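DUF3863 domain-containing protein (Parabacteroides distasonis, PDB 3LM3) is of unknown function but is probably a glycoside hydrolase or carbohydrate deacetylase. Local coordinates at residues Ile166-Ala171 and Phe325-Arg330; Tyr190-Ser195 and Cys212-Gly217. All coordinates share one frame; numbering follows the deposited sequence.

Contact 1: Ile166-Ala171 and Phe325-Arg330; sequences IHVAHA and FGELWR
Arg330 reaches from its helix to His167 and lays its guanidinium flat on the imidazole, a stack whose planes differ by 5° and whose centres are 3.8 Å apart. The arginine can be followed outward from CB. CG is anti to the backbone N (chi1 179°), and the chain then runs extended to NE, which carries the head group to His167, just ahead of the strand. CB and CG lead away from the helix; CD is the first atom to approach the histidine, at His167 CB. Arg330 NE lies 3.4 Å from the same His167 CB, Arg330 CZ sits above His167 CG, and Arg330 NH2 rests 3.5 Å above the imidazole plane, over the ring centre. At the far edge of the guanidinium, Arg330 NH1 donates to Glu327 OE1 (2.9 Å, 160°), one helical turn back. This bond, to the syn lone pair of the carboxylate, lies almost in the guanidinium plane and fixes its rotation, while NH2 forms a salt bridge with Asp211. The imidazole is also held, its ND1 bonded to Asp211 O and its NE2 to Asn165 OD1. Helix 322-332 here packs beside strand 168-172, the middle strand of a three-stranded parallel sheet, within a domain of the glycoside hydrolase/deacetylase clan. Deeper in, Val168 meets the helix backbone: its CG2 comes 3.6 Å from Gly326 C and its CG1 3.8 Å from Gly326 CA, an approach that the missing side chain of Gly326 makes possible. Glu327, bent at chi2, turns its carboxylate back toward the strand, and a water links the two segments, accepting from His167 N at 2.9 Å and donating to Glu327 OE2 at 2.6 Å.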
ATOM      1  N   ILE A 166       1.542   0.381 -19.034  1.00  6.56           N
ATOM      2  CA  ILE A 166       2.060   0.422 -17.660  1.00  6.50           C
ATOM      3  C   ILE A 166       1.302  -0.640 -16.906  1.00  8.02           C
ATOM      4  O   ILE A 166       0.083  -0.665 -16.949  1.00  8.98           O
ATOM      5  CB  ILE A 166       1.910   1.805 -17.030  1.00  7.35           C
ATOM      6  CG1 ILE A 166       2.920   2.759 -17.669  1.00  8.21           C
ATOM      7  CG2 ILE A 166       2.064   1.707 -15.485  1.00  9.05           C
ATOM      8  CD1 ILE A 166       2.697   4.230 -17.294  1.00 10.55           C
ATOM      9  N   HIS A 167       2.036  -1.551 -16.266  1.00  7.00           N
ATOM     10  CA  HIS A 167       1.467  -2.802 -15.782  1.00  6.27           C
ATOM     11  C   HIS A 167       1.645  -2.975 -14.271  1.00  6.41           C
ATOM     12  O   HIS A 167       1.492  -4.079 -13.764  1.00  7.32           O
ATOM     13  CB  HIS A 167       2.049  -4.003 -16.537  1.00  8.09           C
ATOM     14  CG  HIS A 167       1.782  -3.941 -18.004  1.00  6.23           C
ATOM     15  ND1 HIS A 167       0.573  -4.312 -18.553  1.00  7.01           N
ATOM     16  CD2 HIS A 167       2.547  -3.502 -19.030  1.00  9.82           C
ATOM     17  CE1 HIS A 167       0.620  -4.131 -19.869  1.00  8.33           C
ATOM     18  NE2 HIS A 167       1.788  -3.594 -20.178  1.00  9.39           N
ATOM     19  N   VAL A 168       1.926  -1.869 -13.573  1.00  6.17           N
ATOM     20  CA  VAL A 168       1.959  -1.871 -12.118  1.00  6.50           C
ATOM     21  C   VAL A 168       1.254  -0.606 -11.636  1.00  6.32           C
ATOM     22  O   VAL A 168       1.444   0.474 -12.213  1.00  6.86           O
ATOM     23  CB  VAL A 168       3.402  -1.872 -11.592  1.00  6.70           C
ATOM     24  CG1 VAL A 168       3.436  -1.901 -10.022  1.00  8.34           C
ATOM     25  CG2 VAL A 168       4.165  -3.032 -12.199  1.00  6.59           C
ATOM     26  N   ALA A 169       0.455  -0.706 -10.573  1.00  5.84           N
ATOM     27  CA  ALA A 169      -0.025   0.486  -9.918  1.00  6.98           C
ATOM     28  C   ALA A 169      -0.189   0.238  -8.431  1.00  5.86           C
ATOM     29  O   ALA A 169      -0.643  -0.833  -8.016  1.00  6.79           O
ATOM     30  CB  ALA A 169      -1.363   0.997 -10.498  1.00  7.30           C
ATOM     31  N   HIS A 170       0.137   1.247  -7.618  1.00  7.75           N
ATOM     32  CA  HIS A 170      -0.338   1.266  -6.244  1.00  6.99           C
ATOM     33  C   HIS A 170      -1.790   1.695  -6.322  1.00  6.78           C
ATOM     34  O   HIS A 170      -2.083   2.860  -6.602  1.00  7.75           O
ATOM     35  CB  HIS A 170       0.491   2.197  -5.361  1.00  6.51           C
ATOM     36  CG  HIS A 170      -0.218   2.666  -4.140  1.00  6.19           C
ATOM     37  ND1 HIS A 170      -0.832   1.815  -3.241  1.00  6.57           N
ATOM     38  CD2 HIS A 170      -0.458   3.922  -3.698  1.00  7.53           C
ATOM     39  CE1 HIS A 170      -1.423   2.551  -2.307  1.00  6.61           C
ATOM     40  NE2 HIS A 170      -1.213   3.828  -2.560  1.00  9.12           N
ATOM     41  N   ALA A 171      -2.695   0.730  -6.137  1.00  6.86           N
ATOM     42  CA  ALA A 171      -4.141   0.934  -6.169  1.00  7.30           C
ATOM     43  C   ALA A 171      -4.831   0.066  -5.104  1.00 11.31           C
ATOM     44  O   ALA A 171      -5.981  -0.387  -5.275  1.00 14.20           O
ATOM     45  CB  ALA A 171      -4.686   0.678  -7.596  1.00 10.60           C
ATOM     46  N   PHE A 325       9.474  -3.598  -8.523  1.00  7.21           N
ATOM     47  CA  PHE A 325       8.967  -4.719  -7.756  1.00  6.03           C
ATOM     48  C   PHE A 325       7.743  -5.317  -8.440  1.00  7.13           C
ATOM     49  O   PHE A 325       7.636  -6.532  -8.568  1.00  6.88           O
ATOM     50  CB  PHE A 325       8.621  -4.314  -6.315  1.00  7.13           C
ATOM     51  CG  PHE A 325       7.948  -5.426  -5.565  1.00  6.33           C
ATOM     52  CD1 PHE A 325       8.653  -6.561  -5.180  1.00  6.89           C
ATOM     53  CD2 PHE A 325       6.572  -5.385  -5.327  1.00  7.21           C
ATOM     54  CE1 PHE A 325       7.990  -7.645  -4.589  1.00  7.65           C
ATOM     55  CE2 PHE A 325       5.915  -6.429  -4.762  1.00  6.69           C
ATOM     56  CZ  PHE A 325       6.615  -7.569  -4.347  1.00  7.53           C
ATOM     57  N   GLY A 326       6.800  -4.482  -8.859  1.00  6.87           N
ATOM     58  CA  GLY A 326       5.614  -5.001  -9.549  1.00  6.98           C
ATOM     59  C   GLY A 326       5.976  -5.791 -10.784  1.00  7.37           C
ATOM     60  O   GLY A 326       5.370  -6.816 -11.062  1.00  6.88           O
ATOM     61  N   GLU A 327       6.971  -5.323 -11.536  1.00  6.85           N
ATOM     62  CA  GLU A 327       7.381  -6.071 -12.733  1.00  7.21           C
ATOM     63  C   GLU A 327       8.128  -7.340 -12.371  1.00  6.93           C
ATOM     64  O   GLU A 327       7.974  -8.325 -13.086  1.00  8.21           O
ATOM     65  CB  GLU A 327       8.172  -5.220 -13.711  1.00  7.73           C
ATOM     66  CG  GLU A 327       7.328  -4.150 -14.403  1.00  7.45           C
ATOM     67  CD  GLU A 327       6.296  -4.711 -15.358  1.00  9.15           C
ATOM     68  OE1 GLU A 327       6.337  -5.903 -15.749  1.00 10.10           O
ATOM     69  OE2 GLU A 327       5.407  -3.933 -15.732  1.00 10.77           O
ATOM     70  N   LEU A 328       8.875  -7.367 -11.255  1.00  7.34           N
ATOM     71  CA  LEU A 328       9.438  -8.647 -10.799  1.00  8.23           C
ATOM     72  C   LEU A 328       8.337  -9.652 -10.477  1.00  8.34           C
ATOM     73  O   LEU A 328       8.430 -10.832 -10.829  1.00  8.64           O
ATOM     74  CB  LEU A 328      10.336  -8.469  -9.562  1.00  9.68           C
ATOM     75  CG  LEU A 328      11.709  -7.887  -9.816  1.00 12.28           C
ATOM     76  CD1 LEU A 328      12.365  -7.487  -8.493  1.00 14.88           C
ATOM     77  CD2 LEU A 328      12.589  -8.881 -10.627  1.00 13.73           C
ATOM     78  N   TRP A 329       7.271  -9.193  -9.833  1.00  7.80           N
ATOM     79  CA  TRP A 329       6.148 -10.059  -9.509  1.00  6.54           C
ATOM     80  C   TRP A 329       5.478 -10.573 -10.789  1.00  7.72           C
ATOM     81  O   TRP A 329       5.240 -11.768 -10.942  1.00  8.33           O
ATOM     82  CB  TRP A 329       5.166  -9.348  -8.575  1.00  7.11           C
ATOM     83  CG  TRP A 329       4.087 -10.227  -8.062  1.00  7.10           C
ATOM     84  CD1 TRP A 329       4.074 -10.918  -6.891  1.00  7.47           C
ATOM     85  CD2 TRP A 329       2.818 -10.474  -8.679  1.00  7.16           C
ATOM     86  NE1 TRP A 329       2.898 -11.603  -6.752  1.00  8.03           N
ATOM     87  CE2 TRP A 329       2.106 -11.347  -7.844  1.00  7.49           C
ATOM     88  CE3 TRP A 329       2.223 -10.046  -9.871  1.00  7.28           C
ATOM     89  CZ2 TRP A 329       0.813 -11.800  -8.150  1.00  7.71           C
ATOM     90  CZ3 TRP A 329       0.949 -10.485 -10.170  1.00  6.96           C
ATOM     91  CH2 TRP A 329       0.256 -11.347  -9.314  1.00  7.95           C
ATOM     92  N   ARG A 330       5.240  -9.672 -11.722  1.00  7.04           N
ATOM     93  CA  ARG A 330       4.575  -9.981 -12.993  1.00  7.00           C
ATOM     94  C   ARG A 330       5.403 -10.943 -13.847  1.00  7.42           C
ATOM     95  O   ARG A 330       4.837 -11.708 -14.637  1.00  7.81           O
ATOM     96  CB  ARG A 330       4.354  -8.653 -13.730  1.00  8.52           C
ATOM     97  CG  ARG A 330       3.693  -8.748 -15.083  1.00  8.06           C
ATOM     98  CD  ARG A 330       3.127  -7.354 -15.479  1.00  9.07           C
ATOM     99  NE  ARG A 330       2.602  -7.369 -16.848  1.00  8.41           N
ATOM    100  CZ  ARG A 330       3.281  -7.081 -17.946  1.00  7.74           C
ATOM    101  NH1 ARG A 330       4.540  -6.653 -17.926  1.00  9.24           N
ATOM    102  NH2 ARG A 330       2.664  -7.182 -19.127  1.00 10.22           N
TER
HETATM  103  O   HOH W   1       4.905  -1.373 -15.872  1.00  8.33           O

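Contact 2: Tyr190-Ser195 and Cys212-Gly217; sequences YPFYPS and CVNLDG
Phe192 and Asn214 meet twice, once through the backbone and once through their side chains. Asn214 N donates to Phe192 O at 2.9 Å, a nearly straight bond (168°). Beside it, the asparagine CB stands over one face of the phenyl ring, 4.1 Å from the centroid, in a CH-pi contact displaced toward the rim. Phe192 CG lies between the backbone N and the carbonyl carbon (chi1 62°), and this torsion folds the ring back alongside the asparagine, even though the CB itself leaves its backbone pointing away from the neighbouring segment. The amide plane is turned 43° from the ring, with Asn214 ND2 3.6 Å from Phe192 CZ. On the other side of the strand, Pro191 packs on two aliphatic side chains: its CB meets Val213 CG1 at 3.7 Å and its CG meets Leu215 CD2 at 3.6 Å. Farther along, the Tyr193 ring touches Val213 CG2 more loosely through CE1.

A second shell holds these groups in place. Asn214 ND2 donates to the carbonyl of Ala171, which anchors the amide beside Phe192, and the hydroxyl of Tyr193 bonds to the carbonyl of Tyr333. Trp281 of strand 280-287 packs against Pro191. Strand 213-216 is one of the two outer strands of its three-stranded parallel sheet, and 190-195 runs roughly antiparallel to it, a mostly irregular segment joined by a backbone bond to a sheet edge, consistent with the beta/alpha barrel-like catalytic domains of glycoside hydrolase/deacetylase relatives.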
ATOM      1  N   TYR A 190      -1.158  -8.546  -0.631  1.00  6.83           N
ATOM      2  CA  TYR A 190      -0.014  -8.799  -1.506  1.00  6.52           C
ATOM      3  C   TYR A 190      -0.483  -8.706  -2.949  1.00  7.51           C
ATOM      4  O   TYR A 190      -1.693  -8.512  -3.222  1.00  7.69           O
ATOM      5  CB  TYR A 190       0.650 -10.143  -1.174  1.00  7.26           C
ATOM      6  CG  TYR A 190       1.917 -10.087  -0.308  1.00  6.49           C
ATOM      7  CD1 TYR A 190       2.147  -9.055   0.608  1.00  6.84           C
ATOM      8  CD2 TYR A 190       2.842 -11.121  -0.386  1.00  7.04           C
ATOM      9  CE1 TYR A 190       3.296  -9.032   1.375  1.00  5.58           C
ATOM     10  CE2 TYR A 190       4.001 -11.113   0.382  1.00  7.45           C
ATOM     11  CZ  TYR A 190       4.214 -10.072   1.278  1.00  7.46           C
ATOM     12  OH  TYR A 190       5.324 -10.108   2.111  1.00  6.79           O
ATOM     13  N   PRO A 191       0.459  -8.789  -3.900  1.00  6.26           N
ATOM     14  CA  PRO A 191       0.117  -8.368  -5.259  1.00  6.29           C
ATOM     15  C   PRO A 191      -0.857  -9.306  -5.940  1.00  6.85           C
ATOM     16  O   PRO A 191      -0.855 -10.520  -5.706  1.00  6.69           O
ATOM     17  CB  PRO A 191       1.457  -8.383  -5.981  1.00  7.41           C
ATOM     18  CG  PRO A 191       2.437  -8.104  -4.851  1.00  7.36           C
ATOM     19  CD  PRO A 191       1.920  -8.926  -3.712  1.00  6.73           C
ATOM     20  N   PHE A 192      -1.719  -8.730  -6.778  1.00  7.04           N
ATOM     21  CA  PHE A 192      -2.684  -9.504  -7.553  1.00  7.27           C
ATOM     22  C   PHE A 192      -3.059  -8.753  -8.820  1.00  6.97           C
ATOM     23  O   PHE A 192      -2.850  -7.546  -8.907  1.00  6.39           O
ATOM     24  CB  PHE A 192      -3.959  -9.806  -6.734  1.00  7.87           C
ATOM     25  CG  PHE A 192      -4.734  -8.563  -6.300  1.00  6.88           C
ATOM     26  CD1 PHE A 192      -4.318  -7.825  -5.213  1.00  7.70           C
ATOM     27  CD2 PHE A 192      -5.877  -8.147  -6.984  1.00  8.16           C
ATOM     28  CE1 PHE A 192      -5.011  -6.702  -4.803  1.00  8.13           C
ATOM     29  CE2 PHE A 192      -6.567  -7.004  -6.581  1.00  7.60           C
ATOM     30  CZ  PHE A 192      -6.128  -6.277  -5.507  1.00  7.41           C
ATOM     31  N   TYR A 193      -3.619  -9.485  -9.786  1.00  7.05           N
ATOM     32  CA  TYR A 193      -4.226  -8.874 -10.984  1.00  7.81           C
ATOM     33  C   TYR A 193      -5.703  -8.605 -10.688  1.00  6.98           C
ATOM     34  O   TYR A 193      -6.445  -9.528 -10.344  1.00  7.70           O
ATOM     35  CB  TYR A 193      -4.092  -9.822 -12.162  1.00  7.19           C
ATOM     36  CG  TYR A 193      -2.689 -10.115 -12.636  1.00  6.72           C
ATOM     37  CD1 TYR A 193      -1.979  -9.202 -13.385  1.00  7.63           C
ATOM     38  CD2 TYR A 193      -2.110 -11.343 -12.402  1.00  6.76           C
ATOM     39  CE1 TYR A 193      -0.737  -9.498 -13.876  1.00  7.28           C
ATOM     40  CE2 TYR A 193      -0.831 -11.644 -12.874  1.00  6.49           C
ATOM     41  CZ  TYR A 193      -0.166 -10.742 -13.637  1.00  6.66           C
ATOM     42  OH  TYR A 193       1.114 -10.988 -14.144  1.00  7.88           O
ATOM     43  N   PRO A 194      -6.137  -7.343 -10.795  1.00  7.26           N
ATOM     44  CA  PRO A 194      -7.515  -7.012 -10.462  1.00  8.19           C
ATOM     45  C   PRO A 194      -8.501  -7.440 -11.566  1.00  8.72           C
ATOM     46  O   PRO A 194      -8.131  -7.612 -12.737  1.00  9.43           O
ATOM     47  CB  PRO A 194      -7.475  -5.501 -10.320  1.00  8.95           C
ATOM     48  CG  PRO A 194      -6.396  -5.087 -11.341  1.00 10.51           C
ATOM     49  CD  PRO A 194      -5.374  -6.155 -11.241  1.00  7.46           C
ATOM     50  N   SER A 195      -9.739  -7.609 -11.142  1.00  7.62           N
ATOM     51  CA  SER A 195     -10.869  -7.874 -12.019  1.00  6.63           C
ATOM     52  C   SER A 195     -11.432  -6.596 -12.640  1.00  7.41           C
ATOM     53  O   SER A 195     -11.475  -5.542 -12.001  1.00  8.19           O
ATOM     54  CB  SER A 195     -11.970  -8.485 -11.165  1.00  8.03           C
ATOM     55  OG  SER A 195     -13.138  -8.810 -11.900  1.00  8.13           O
ATOM     56  N   CYS A 212      -2.398  -5.663 -14.906  1.00  7.52           N
ATOM     57  CA  CYS A 212      -1.786  -4.649 -14.107  1.00  7.16           C
ATOM     58  C   CYS A 212      -1.695  -5.215 -12.701  1.00  9.48           C
ATOM     59  O   CYS A 212      -2.680  -5.713 -12.154  1.00 10.88           O
ATOM     60  CB  CYS A 212      -2.640  -3.379 -14.105  1.00  8.31           C
ATOM     61  SG  CYS A 212      -1.796  -1.944 -13.325  1.00 10.30           S
ATOM     62  N   VAL A 213      -0.519  -5.155 -12.134  1.00  7.08           N
ATOM     63  CA  VAL A 213      -0.290  -5.652 -10.782  1.00  7.03           C
ATOM     64  C   VAL A 213      -0.733  -4.562  -9.815  1.00  8.09           C
ATOM     65  O   VAL A 213      -0.289  -3.410  -9.879  1.00  8.51           O
ATOM     66  CB  VAL A 213       1.212  -5.931 -10.556  1.00  6.78           C
ATOM     67  CG1 VAL A 213       1.448  -6.489  -9.132  1.00  7.44           C
ATOM     68  CG2 VAL A 213       1.749  -6.884 -11.603  1.00  8.03           C
ATOM     69  N   ASN A 214      -1.608  -4.915  -8.889  1.00  6.48           N
ATOM     70  CA  ASN A 214      -2.139  -3.967  -7.916  1.00  6.64           C
ATOM     71  C   ASN A 214      -1.379  -4.113  -6.589  1.00  7.44           C
ATOM     72  O   ASN A 214      -1.414  -5.169  -5.966  1.00  8.00           O
ATOM     73  CB  ASN A 214      -3.653  -4.162  -7.710  1.00  7.59           C
ATOM     74  CG  ASN A 214      -4.284  -2.988  -7.032  1.00  7.92           C
ATOM     75  OD1 ASN A 214      -3.585  -2.060  -6.650  1.00  9.18           O
ATOM     76  ND2 ASN A 214      -5.626  -2.985  -6.883  1.00  9.52           N
ATOM     77  N   LEU A 215      -0.706  -3.046  -6.200  1.00  6.78           N
ATOM     78  CA  LEU A 215       0.156  -2.970  -5.032  1.00  7.50           C
ATOM     79  C   LEU A 215      -0.391  -2.103  -3.918  1.00  6.92           C
ATOM     80  O   LEU A 215      -0.773  -0.943  -4.105  1.00  7.30           O
ATOM     81  CB  LEU A 215       1.529  -2.383  -5.391  1.00  7.89           C
ATOM     82  CG  LEU A 215       2.343  -3.181  -6.403  1.00  7.51           C
ATOM     83  CD1 LEU A 215       3.718  -2.519  -6.615  1.00  7.85           C
ATOM     84  CD2 LEU A 215       2.520  -4.653  -5.944  1.00  8.45           C
ATOM     85  N   ASP A 216      -0.376  -2.657  -2.715  1.00  7.64           N
ATOM     86  CA  ASP A 216      -0.497  -1.902  -1.462  1.00  6.61           C
ATOM     87  C   ASP A 216       0.538  -0.786  -1.350  1.00  7.28           C
ATOM     88  O   ASP A 216       1.599  -0.845  -1.982  1.00  7.53           O
ATOM     89  CB  ASP A 216      -0.354  -2.874  -0.294  1.00  7.28           C
ATOM     90  CG  ASP A 216      -0.873  -2.333   1.038  1.00  7.66           C
ATOM     91  OD1 ASP A 216      -1.638  -1.322   1.088  1.00  8.33           O
ATOM     92  OD2 ASP A 216      -0.470  -2.930   2.079  1.00  8.54           O
ATOM     93  N   GLY A 217       0.240   0.193  -0.508  1.00  6.55           N
ATOM     94  CA  GLY A 217       1.072   1.374  -0.292  1.00  6.78           C
ATOM     95  C   GLY A 217       1.865   1.414   1.012  1.00  6.03           C
ATOM     96  O   GLY A 217       2.978   1.939   1.037  1.00  7.56           O
TER

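In the fold
Strand 168-172 and strand 213-216 are neighbours in one parallel sheet, so the two contacts, with centres about 7 Å apart, share a framework: His167 O to Val213 N (2.8 Å) and Ala169 O to Leu215 N (2.9 Å) are probable hydrogen bonds joining them. Contact 1 sets a helix against the central strand and is only partly buried; charge, a flat stack and a bridging water dominate where its residues are partly exposed, giving way to Val168 against Gly326 inside. Contact 2 is buried throughout and relies on a backbone bond, proline and aromatic packing. Trp329, from the helix of contact 1, reaches Pro191 of contact 2.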